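Local coordinates for PipY (Synechococcus elongatus, PDB 5NLC), which binds pyridoxal 5'-phosphate on a modified TIM barrel and is probably involved in the homeostasis of this vitamin B6 cofactor, at residues Leu187-Met192 with Gly205-Arg210; Asn47-Ala52 with Trp67-Lys72; Gly71-Asn76 with Trp94-Arg99. All coordinates share one frame; numbering follows the deposited sequence. Where two conformers were deposited one is given.

From the N terminus, contact 2 comes first: N47-A52, leaving strand 43-46 for helix 49-56, meets W67-K72 at the end of the next strand and closes a beta-alpha-beta unit. Contact 3 starts where contact 2 ends, since G71 and K72 belong to both; it closes the loop that runs through helix 78-84 and strand 87-91 to helix 94-107. Contact 1 follows in series, joining strands 189-191 and 208-211 across helix 198-203. None lies within another. The centres of contacts 2 and 3 are about 13 Å apart, and V49 packs on L73 between them; those of contacts 1 and 2, about 17 Å apart, touch, for example, where W208 CH2 lies 3.6 Å from H68 CE1.

Contact 1: residues Leu187-Met192 with Gly205-Arg210; sequences LTELSM and GATWIR
Strands 189-191 and 208-211, the seventh and eighth in barrel order, meet here and help close the modified TIM barrel; the axes of their short segments 189-191 and 208-210 run 13° from parallel and approach to 6.1 Å. A single bridge pairs S191 with W208. L190 O takes two N-H groups: T207 N at 2.8 Å, in the carbonyl plane on a lone pair, and W208 N at 3.2 Å from above that plane. M192 N bonds W208 O. T207 OG1 works both ways, accepting from L190 N and donating to E189 OE1 at 2.6 Å, on the anti side, 32° out of the carboxylate plane. With chi1 of 62°, OG1 sits between its own N and carbonyl carbon, which aims it at both partners. E189 and T207 cross at about a right angle. In the conformer given, M192 CG packs on A206 CB at 3.6 Å. A water joins S191 OG, W208 O and R210 NH1; R210 binds pyridoxal 5'-phosphate, absent from this model. S191 OG also bonds H89 ND1. Around the pair, W208 makes edge-to-face contacts with H43, H68, W87 and H89, whereas this M192 conformer reaches F168 of helix 161-181 and A201 of helix 198-203.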
loop_
_atom_site.group_PDB
_atom_site.type_symbol
_atom_site.label_atom_id
_atom_site.label_comp_id
_atom_site.label_asym_id
_atom_site.label_seq_id
_atom_site.Cartn_x
_atom_site.Cartn_y
_atom_site.Cartn_z
ATOM N N LEU A 187 3.074 -10.557 9.067
ATOM C CA LEU A 187 2.103 -9.464 9.074
ATOM C C LEU A 187 2.508 -8.216 9.812
ATOM O O LEU A 187 1.764 -7.755 10.620
ATOM C CB LEU A 187 0.725 -9.876 9.587
ATOM C CG LEU A 187 -0.166 -10.786 8.799
ATOM C CD1 LEU A 187 -1.447 -10.959 9.568
ATOM C CD2 LEU A 187 -0.474 -10.231 7.405
ATOM N N THR A 188 3.623 -7.617 9.418
ATOM C CA THR A 188 4.255 -6.565 10.199
ATOM C C THR A 188 3.800 -5.155 9.763
ATOM O O THR A 188 4.134 -4.202 10.434
ATOM C CB THR A 188 5.805 -6.628 10.052
ATOM O OG1 THR A 188 6.189 -6.527 8.657
ATOM C CG2 THR A 188 6.366 -7.924 10.622
ATOM N N GLU A 189 3.072 -5.010 8.663
ATOM C CA GLU A 189 2.827 -3.670 8.078
ATOM C C GLU A 189 1.387 -3.237 8.266
ATOM O O GLU A 189 0.495 -4.032 8.197
ATOM C CB GLU A 189 3.103 -3.629 6.552
ATOM C CG GLU A 189 4.503 -4.106 6.163
ATOM C CD GLU A 189 5.609 -3.385 6.900
ATOM O OE1 GLU A 189 5.521 -2.164 7.135
ATOM O OE2 GLU A 189 6.546 -4.063 7.349
ATOM N N LEU A 190 1.213 -1.942 8.400
ATOM C CA LEU A 190 -0.083 -1.297 8.380
ATOM C C LEU A 190 -0.039 -0.148 7.377
ATOM O O LEU A 190 0.599 0.876 7.637
ATOM C CB LEU A 190 -0.406 -0.779 9.783
ATOM C CG LEU A 190 -0.884 -1.778 10.819
ATOM C CD1 LEU A 190 -0.969 -1.138 12.209
ATOM C CD2 LEU A 190 -2.142 -2.513 10.422
ATOM N N SER A 191 -0.734 -0.332 6.270
ATOM C CA SER A 191 -0.762 0.587 5.165
ATOM C C SER A 191 -2.049 1.422 5.365
ATOM O O SER A 191 -3.109 0.984 5.049
ATOM C CB SER A 191 -0.799 -0.128 3.824
ATOM O OG SER A 191 -0.790 0.910 2.851
ATOM N N MET A 192 -1.922 2.566 6.002
ATOM C CA MET A 192 -3.050 3.410 6.389
ATOM C C MET A 192 -2.506 4.848 6.546
ATOM O O MET A 192 -1.402 5.017 6.999
ATOM C CB MET A 192 -3.731 2.931 7.699
ATOM C CG MET A 192 -2.841 2.789 8.939
ATOM S SD MET A 192 -3.672 1.949 10.343
ATOM C CE MET A 192 -2.551 2.217 11.682
ATOM N N GLY A 205 -0.105 3.634 14.600
ATOM C CA GLY A 205 0.873 2.585 14.331
ATOM C C GLY A 205 1.060 2.278 12.850
ATOM O O GLY A 205 1.608 1.221 12.516
ATOM N N ALA A 206 0.606 3.164 11.942
ATOM C CA ALA A 206 0.893 2.975 10.474
ATOM C C ALA A 206 2.364 2.765 10.216
ATOM O O ALA A 206 3.229 3.430 10.828
ATOM C CB ALA A 206 0.447 4.178 9.633
ATOM N N THR A 207 2.671 1.884 9.314
ATOM C CA THR A 207 4.035 1.754 8.835
ATOM C C THR A 207 4.244 2.307 7.411
ATOM O O THR A 207 5.388 2.531 7.019
ATOM C CB THR A 207 4.503 0.307 8.898
ATOM O OG1 THR A 207 3.689 -0.507 8.045
ATOM C CG2 THR A 207 4.483 -0.241 10.417
ATOM N N TRP A 208 3.193 2.435 6.617
ATOM C CA TRP A 208 3.287 2.994 5.278
ATOM C C TRP A 208 2.235 4.076 5.202
ATOM O O TRP A 208 1.080 3.746 5.398
ATOM C CB TRP A 208 2.915 1.963 4.201
ATOM C CG TRP A 208 3.868 0.859 3.963
ATOM C CD1 TRP A 208 3.610 -0.461 4.178
ATOM C CD2 TRP A 208 5.158 0.909 3.296
ATOM N NE1 TRP A 208 4.647 -1.236 3.697
ATOM C CE2 TRP A 208 5.637 -0.422 3.206
ATOM C CE3 TRP A 208 5.953 1.923 2.800
ATOM C CZ2 TRP A 208 6.893 -0.731 2.665
ATOM C CZ3 TRP A 208 7.214 1.610 2.213
ATOM C CH2 TRP A 208 7.675 0.313 2.195
ATOM N N ILE A 209 2.610 5.330 4.930
ATOM C CA ILE A 209 1.648 6.362 4.628
ATOM C C ILE A 209 1.794 6.854 3.174
ATOM O O ILE A 209 2.843 6.682 2.573
ATOM C CB ILE A 209 1.724 7.565 5.600
ATOM C CG1 ILE A 209 3.084 8.266 5.528
ATOM C CG2 ILE A 209 1.462 7.065 7.017
ATOM C CD1 ILE A 209 3.161 9.543 6.299
ATOM N N ARG A 210 0.771 7.508 2.675
ATOM C CA ARG A 210 0.639 7.882 1.237
ATOM C C ARG A 210 0.486 9.363 1.136
ATOM O O ARG A 210 -0.551 9.888 1.549
ATOM C CB ARG A 210 -0.641 7.273 0.562
ATOM C CG ARG A 210 -0.807 5.834 0.761
ATOM C CD ARG A 210 -2.020 5.165 0.088
ATOM N NE ARG A 210 -3.369 5.539 0.519
ATOM C CZ ARG A 210 -3.936 5.160 1.658
ATOM N NH1 ARG A 210 -3.259 4.456 2.572
ATOM N NH2 ARG A 210 -5.190 5.492 1.896
HETATM O O HOH W 1 7.223 0.320 6.294
HETATM O O HOH W 2 -0.663 3.627 3.111
#

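Contact 2: residues Asn47-Ala52 with Trp67-Lys72; sequences NRVQEA and WHLLGK
N47 and G71 bring the two backbones together in the tight part of the contact, their CA atoms 4.2 Å apart; G71 CA makes a C-H...O contact of 3.3 Å with N47 O, and G71, having no side chain, lets the chains meet this closely. Beside it, V49 CG2, in the first turn of helix 49-56, packs at 3.7 Å on L69 CD2 at the end of strand 66-69, the side chains crossing at a slant. L69 has CG opposite its backbone N (chi1 174°), and its two methyls divide the work: CD2 meets V49 while CD1 lies 3.7 Å from N47 O. A81 of helix 78-84 and F85 also touch L69.

The other side is looser and wetter. One water donates to both N47 O, at 2.7 Å, and K72 O, bridging the segments where the backbones diverge. R48, the N-cap residue, turns away and makes a weak, 3.5 Å salt bridge from NH1 to E51 OE2. Such a join between a helix start and the next strand end belongs to a beta-alpha-beta unit of the barrel, here beside the cofactor site: N47 binds pyridoxal 5'-phosphate, absent here, and neighbours K26, the predicted attachment lysine.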
loop_
_atom_site.group_PDB
_atom_site.type_symbol
_atom_site.label_atom_id
_atom_site.label_comp_id
_atom_site.label_asym_id
_atom_site.label_seq_id
_atom_site.Cartn_x
_atom_site.Cartn_y
_atom_site.Cartn_z
ATOM N N ASN A 47 -1.913 4.901 -8.436
ATOM C CA ASN A 47 -3.241 4.329 -8.160
ATOM C C ASN A 47 -3.652 3.340 -9.240
ATOM O O ASN A 47 -4.430 2.477 -8.953
ATOM C CB ASN A 47 -4.341 5.377 -8.054
ATOM C CG ASN A 47 -4.342 6.101 -6.728
ATOM O OD1 ASN A 47 -3.550 5.802 -5.802
ATOM N ND2 ASN A 47 -5.210 7.094 -6.638
ATOM N N ARG A 48 -3.185 3.534 -10.456
ATOM C CA ARG A 48 -3.623 2.786 -11.645
ATOM C C ARG A 48 -2.457 2.133 -12.331
ATOM O O ARG A 48 -1.472 2.787 -12.622
ATOM C CB ARG A 48 -4.322 3.731 -12.644
ATOM C CG ARG A 48 -5.734 4.067 -12.201
ATOM C CD ARG A 48 -6.389 5.212 -12.968
ATOM N NE ARG A 48 -7.489 5.767 -12.168
ATOM C CZ ARG A 48 -8.142 6.907 -12.416
ATOM N NH1 ARG A 48 -7.862 7.655 -13.489
ATOM N NH2 ARG A 48 -9.103 7.301 -11.575
ATOM N N VAL A 49 -2.616 0.865 -12.698
ATOM C CA VAL A 49 -1.529 0.084 -13.292
ATOM C C VAL A 49 -0.967 0.733 -14.584
ATOM O O VAL A 49 0.251 0.920 -14.701
ATOM C CB VAL A 49 -1.989 -1.391 -13.566
ATOM C CG1 VAL A 49 -0.982 -2.154 -14.389
ATOM C CG2 VAL A 49 -2.229 -2.149 -12.276
ATOM N N GLN A 50 -1.854 1.084 -15.529
ATOM C CA GLN A 50 -1.417 1.616 -16.844
ATOM C C GLN A 50 -0.682 2.942 -16.767
ATOM O O GLN A 50 0.331 3.109 -17.422
ATOM C CB GLN A 50 -2.587 1.715 -17.827
ATOM C CG GLN A 50 -3.163 0.360 -18.220
ATOM C CD GLN A 50 -2.211 -0.545 -19.043
ATOM O OE1 GLN A 50 -2.371 -1.783 -19.014
ATOM N NE2 GLN A 50 -1.239 0.058 -19.794
ATOM N N GLU A 51 -1.145 3.844 -15.929
ATOM C CA GLU A 51 -0.451 5.108 -15.708
ATOM C C GLU A 51 0.946 4.888 -15.143
ATOM O O GLU A 51 1.895 5.560 -15.576
ATOM C CB GLU A 51 -1.275 6.023 -14.797
ATOM C CG GLU A 51 -2.567 6.486 -15.457
ATOM C CD GLU A 51 -3.589 7.058 -14.468
ATOM O OE1 GLU A 51 -3.268 7.316 -13.263
ATOM O OE2 GLU A 51 -4.747 7.250 -14.929
ATOM N N ALA A 52 1.109 3.911 -14.246
ATOM C CA ALA A 52 2.433 3.566 -13.754
ATOM C C ALA A 52 3.372 2.999 -14.810
ATOM O O ALA A 52 4.486 3.472 -14.933
ATOM C CB ALA A 52 2.366 2.601 -12.596
ATOM N N TRP A 67 8.232 0.491 -6.343
ATOM C CA TRP A 67 6.927 0.886 -6.826
ATOM C C TRP A 67 5.797 0.161 -6.065
ATOM O O TRP A 67 5.814 -1.092 -5.937
ATOM C CB TRP A 67 6.776 0.520 -8.290
ATOM C CG TRP A 67 7.596 1.427 -9.214
ATOM C CD1 TRP A 67 8.814 1.159 -9.785
ATOM C CD2 TRP A 67 7.264 2.730 -9.586
ATOM N NE1 TRP A 67 9.241 2.241 -10.517
ATOM C CE2 TRP A 67 8.290 3.214 -10.431
ATOM C CE3 TRP A 67 6.173 3.566 -9.306
ATOM C CZ2 TRP A 67 8.245 4.519 -11.019
ATOM C CZ3 TRP A 67 6.139 4.857 -9.940
ATOM C CH2 TRP A 67 7.179 5.317 -10.718
ATOM N N HIS A 68 4.814 0.945 -5.686
ATOM C CA HIS A 68 3.674 0.513 -4.867
ATOM C C HIS A 68 2.403 0.768 -5.660
ATOM O O HIS A 68 2.197 1.919 -6.136
ATOM C CB HIS A 68 3.617 1.362 -3.598
ATOM C CG HIS A 68 4.766 1.151 -2.658
ATOM N ND1 HIS A 68 4.647 0.407 -1.514
ATOM C CD2 HIS A 68 6.046 1.562 -2.695
ATOM C CE1 HIS A 68 5.816 0.347 -0.899
ATOM N NE2 HIS A 68 6.669 1.096 -1.561
ATOM N N LEU A 69 1.530 -0.235 -5.794
ATOM C CA LEU A 69 0.237 -0.036 -6.363
ATOM C C LEU A 69 -0.743 0.178 -5.228
ATOM O O LEU A 69 -0.889 -0.644 -4.332
ATOM C CB LEU A 69 -0.165 -1.254 -7.247
ATOM C CG LEU A 69 -1.585 -1.216 -7.777
ATOM C CD1 LEU A 69 -1.757 -0.012 -8.689
ATOM C CD2 LEU A 69 -1.899 -2.465 -8.562
ATOM N N LEU A 70 -1.451 1.310 -5.286
ATOM C CA LEU A 70 -2.254 1.744 -4.208
ATOM C C LEU A 70 -3.758 1.669 -4.453
ATOM O O LEU A 70 -4.515 1.834 -3.507
ATOM C CB LEU A 70 -1.875 3.185 -3.877
ATOM C CG LEU A 70 -0.419 3.421 -3.468
ATOM C CD1 LEU A 70 -0.212 4.930 -3.298
ATOM C CD2 LEU A 70 -0.050 2.612 -2.271
ATOM N N GLY A 71 -4.208 1.574 -5.688
ATOM C CA GLY A 71 -5.614 1.614 -5.962
ATOM C C GLY A 71 -6.127 0.256 -6.393
ATOM O O GLY A 71 -5.386 -0.730 -6.425
ATOM N N LYS A 72 -7.380 0.263 -6.821
ATOM C CA LYS A 72 -8.164 -0.955 -7.115
ATOM C C LYS A 72 -7.464 -1.731 -8.214
ATOM O O LYS A 72 -7.071 -1.161 -9.198
ATOM C CB LYS A 72 -9.554 -0.527 -7.584
ATOM C CG LYS A 72 -10.463 -1.572 -8.224
ATOM C CD LYS A 72 -10.892 -2.616 -7.210
ATOM C CE LYS A 72 -11.830 -3.639 -7.897
ATOM N NZ LYS A 72 -12.193 -4.755 -6.995
HETATM O O HOH W 3 -6.720 1.503 -10.017
#

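Contact 3: residues Gly71-Asn76 with Trp94-Arg99; sequences GKLQSN and WALAER. With PO4 (phosphate ion), chain C.
L73 and L96 cross at about a right angle where the loop after strand 66-69 leans on the first turns of helix 94-107, one of the outer helices of the modified TIM barrel. Both leucines hold CG opposite the backbone N, and both are buried. The side chain of L96 spans the gap with its two methyls. CD2 lies 4.1 Å from L73 CB and 3.8 Å from L73 O, while CD1 is close to L73 CD2 and to S75 OG. The carbon pairs between L73 and L96 are ordinary apolar contacts; the other two are van der Waals contacts of a methyl with an oxygen. Behind L73 lie I88 and S90 of strand 87-91 and A81 of helix 78-84, so the loop is held between the sheet and two helices.

One helical turn further on, R99 covers S75 in a different way. Its chain bends at chi2 (79°), and the guanidinium lies with one face over S75 O, the oxygen standing 3.4 Å above the plane near its centre. That position leaves the N-H groups directed outward around the rim instead of toward this carbonyl. A water in the guanidinium plane accepts from R99 NH2 at 2.8 Å and makes a weak, longer link to S75 OG, while S75 CB sits 3.5 Å from R99 NH2.

Another part of the same edge holds a phosphate ion, probably from the crystallisation liquor. R79 and R102 also bond this ion, completing a cluster of three arginines whose positive charge probably helps to hold it. R99 NH1 reaches phosphate O4 at 3.3 Å and makes a weak bond to O1; the shortest and straightest of the three R99 bonds to the ion runs from NE to phosphate O1, 2.7 Å long with an N-H...O angle of 165°.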
loop_
_atom_site.group_PDB
_atom_site.type_symbol
_atom_site.label_atom_id
_atom_site.label_comp_id
_atom_site.label_asym_id
_atom_site.label_seq_id
_atom_site.Cartn_x
_atom_site.Cartn_y
_atom_site.Cartn_z
ATOM N N GLY A 71 -4.208 1.574 -5.688
ATOM C CA GLY A 71 -5.614 1.614 -5.962
ATOM C C GLY A 71 -6.127 0.256 -6.393
ATOM O O GLY A 71 -5.386 -0.730 -6.425
ATOM N N LYS A 72 -7.380 0.263 -6.821
ATOM C CA LYS A 72 -8.164 -0.955 -7.115
ATOM C C LYS A 72 -7.464 -1.731 -8.214
ATOM O O LYS A 72 -7.071 -1.161 -9.198
ATOM C CB LYS A 72 -9.554 -0.527 -7.584
ATOM C CG LYS A 72 -10.463 -1.572 -8.224
ATOM C CD LYS A 72 -10.892 -2.616 -7.210
ATOM C CE LYS A 72 -11.830 -3.639 -7.897
ATOM N NZ LYS A 72 -12.193 -4.755 -6.995
ATOM N N LEU A 73 -7.354 -3.028 -8.076
ATOM C CA LEU A 73 -6.669 -3.832 -9.080
ATOM C C LEU A 73 -7.684 -4.826 -9.561
ATOM O O LEU A 73 -8.158 -5.643 -8.779
ATOM C CB LEU A 73 -5.470 -4.530 -8.469
ATOM C CG LEU A 73 -4.733 -5.523 -9.373
ATOM C CD1 LEU A 73 -4.320 -4.895 -10.714
ATOM C CD2 LEU A 73 -3.542 -6.178 -8.694
ATOM N N GLN A 74 -8.055 -4.743 -10.825
ATOM C CA GLN A 74 -8.949 -5.733 -11.434
ATOM C C GLN A 74 -8.195 -6.995 -11.726
ATOM O O GLN A 74 -7.032 -6.935 -12.127
ATOM C CB GLN A 74 -9.523 -5.187 -12.754
ATOM C CG GLN A 74 -10.311 -3.892 -12.623
ATOM C CD GLN A 74 -11.479 -4.003 -11.662
ATOM O OE1 GLN A 74 -12.075 -5.085 -11.486
ATOM N NE2 GLN A 74 -11.831 -2.876 -11.031
ATOM N N SER A 75 -8.861 -8.142 -11.567
ATOM C CA SER A 75 -8.200 -9.456 -11.760
ATOM C C SER A 75 -7.541 -9.656 -13.124
ATOM O O SER A 75 -6.519 -10.325 -13.172
ATOM C CB SER A 75 -9.143 -10.624 -11.425
ATOM O OG SER A 75 -9.051 -10.865 -10.015
ATOM N N ASN A 76 -8.053 -9.010 -14.193
ATOM C CA ASN A 76 -7.451 -9.077 -15.526
ATOM C C ASN A 76 -6.239 -8.177 -15.757
ATOM O O ASN A 76 -5.655 -8.194 -16.843
ATOM C CB ASN A 76 -8.522 -8.852 -16.637
ATOM C CG ASN A 76 -9.036 -7.377 -16.755
ATOM O OD1 ASN A 76 -8.623 -6.428 -16.040
ATOM N ND2 ASN A 76 -9.978 -7.202 -17.663
ATOM N N TRP A 94 -9.941 -12.969 -1.703
ATOM C CA TRP A 94 -9.241 -14.222 -1.850
ATOM C C TRP A 94 -8.923 -14.424 -3.335
ATOM O O TRP A 94 -7.794 -14.803 -3.718
ATOM C CB TRP A 94 -10.085 -15.410 -1.319
ATOM C CG TRP A 94 -9.589 -16.660 -1.864
ATOM C CD1 TRP A 94 -10.116 -17.354 -2.876
ATOM C CD2 TRP A 94 -8.356 -17.317 -1.531
ATOM N NE1 TRP A 94 -9.341 -18.466 -3.155
ATOM C CE2 TRP A 94 -8.241 -18.440 -2.358
ATOM C CE3 TRP A 94 -7.355 -17.084 -0.596
ATOM C CZ2 TRP A 94 -7.152 -19.334 -2.275
ATOM C CZ3 TRP A 94 -6.265 -17.965 -0.538
ATOM C CH2 TRP A 94 -6.191 -19.062 -1.351
ATOM N N ALA A 95 -9.915 -14.225 -4.207
ATOM C CA ALA A 95 -9.672 -14.433 -5.640
ATOM C C ALA A 95 -8.451 -13.681 -6.183
ATOM O O ALA A 95 -7.660 -14.218 -6.946
ATOM C CB ALA A 95 -10.878 -13.972 -6.422
ATOM N N LEU A 96 -8.286 -12.438 -5.738
ATOM C CA LEU A 96 -7.222 -11.621 -6.270
ATOM C C LEU A 96 -5.903 -12.135 -5.692
ATOM O O LEU A 96 -4.864 -12.173 -6.406
ATOM C CB LEU A 96 -7.392 -10.135 -5.947
ATOM C CG LEU A 96 -6.287 -9.201 -6.525
ATOM C CD1 LEU A 96 -6.110 -9.326 -8.024
ATOM C CD2 LEU A 96 -6.497 -7.721 -6.104
ATOM N N ALA A 97 -5.903 -12.489 -4.431
ATOM C CA ALA A 97 -4.678 -12.994 -3.814
ATOM C C ALA A 97 -4.218 -14.266 -4.519
ATOM O O ALA A 97 -3.009 -14.400 -4.849
ATOM C CB ALA A 97 -4.883 -13.294 -2.361
ATOM N N GLU A 98 -5.159 -15.179 -4.716
ATOM C CA GLU A 98 -4.887 -16.441 -5.467
ATOM C C GLU A 98 -4.366 -16.200 -6.867
ATOM O O GLU A 98 -3.406 -16.864 -7.337
ATOM C CB GLU A 98 -6.120 -17.354 -5.487
ATOM C CG GLU A 98 -5.725 -18.719 -6.051
ATOM C CD GLU A 98 -6.693 -19.835 -5.818
ATOM O OE1 GLU A 98 -7.923 -19.633 -5.934
ATOM O OE2 GLU A 98 -6.177 -20.964 -5.539
ATOM N N ARG A 99 -5.009 -15.262 -7.563
ATOM C CA ARG A 99 -4.647 -14.923 -8.931
ATOM C C ARG A 99 -3.213 -14.360 -8.981
ATOM O O ARG A 99 -2.384 -14.814 -9.793
ATOM C CB ARG A 99 -5.658 -13.924 -9.492
ATOM C CG ARG A 99 -5.478 -13.502 -10.937
ATOM C CD ARG A 99 -6.008 -14.536 -11.853
ATOM N NE ARG A 99 -6.081 -14.099 -13.233
ATOM C CZ ARG A 99 -7.164 -13.631 -13.847
ATOM N NH1 ARG A 99 -7.065 -13.298 -15.123
ATOM N NH2 ARG A 99 -8.343 -13.488 -13.227
HETATM P P PO4 C . -3.798 -14.505 -16.476
HETATM O O1 PO4 C . -4.079 -14.375 -15.004
HETATM O O2 PO4 C . -3.236 -13.203 -17.006
HETATM O O3 PO4 C . -2.793 -15.622 -16.671
HETATM O O4 PO4 C . -5.083 -14.872 -17.191
HETATM O O HOH W 4 -9.272 -14.175 -10.679
#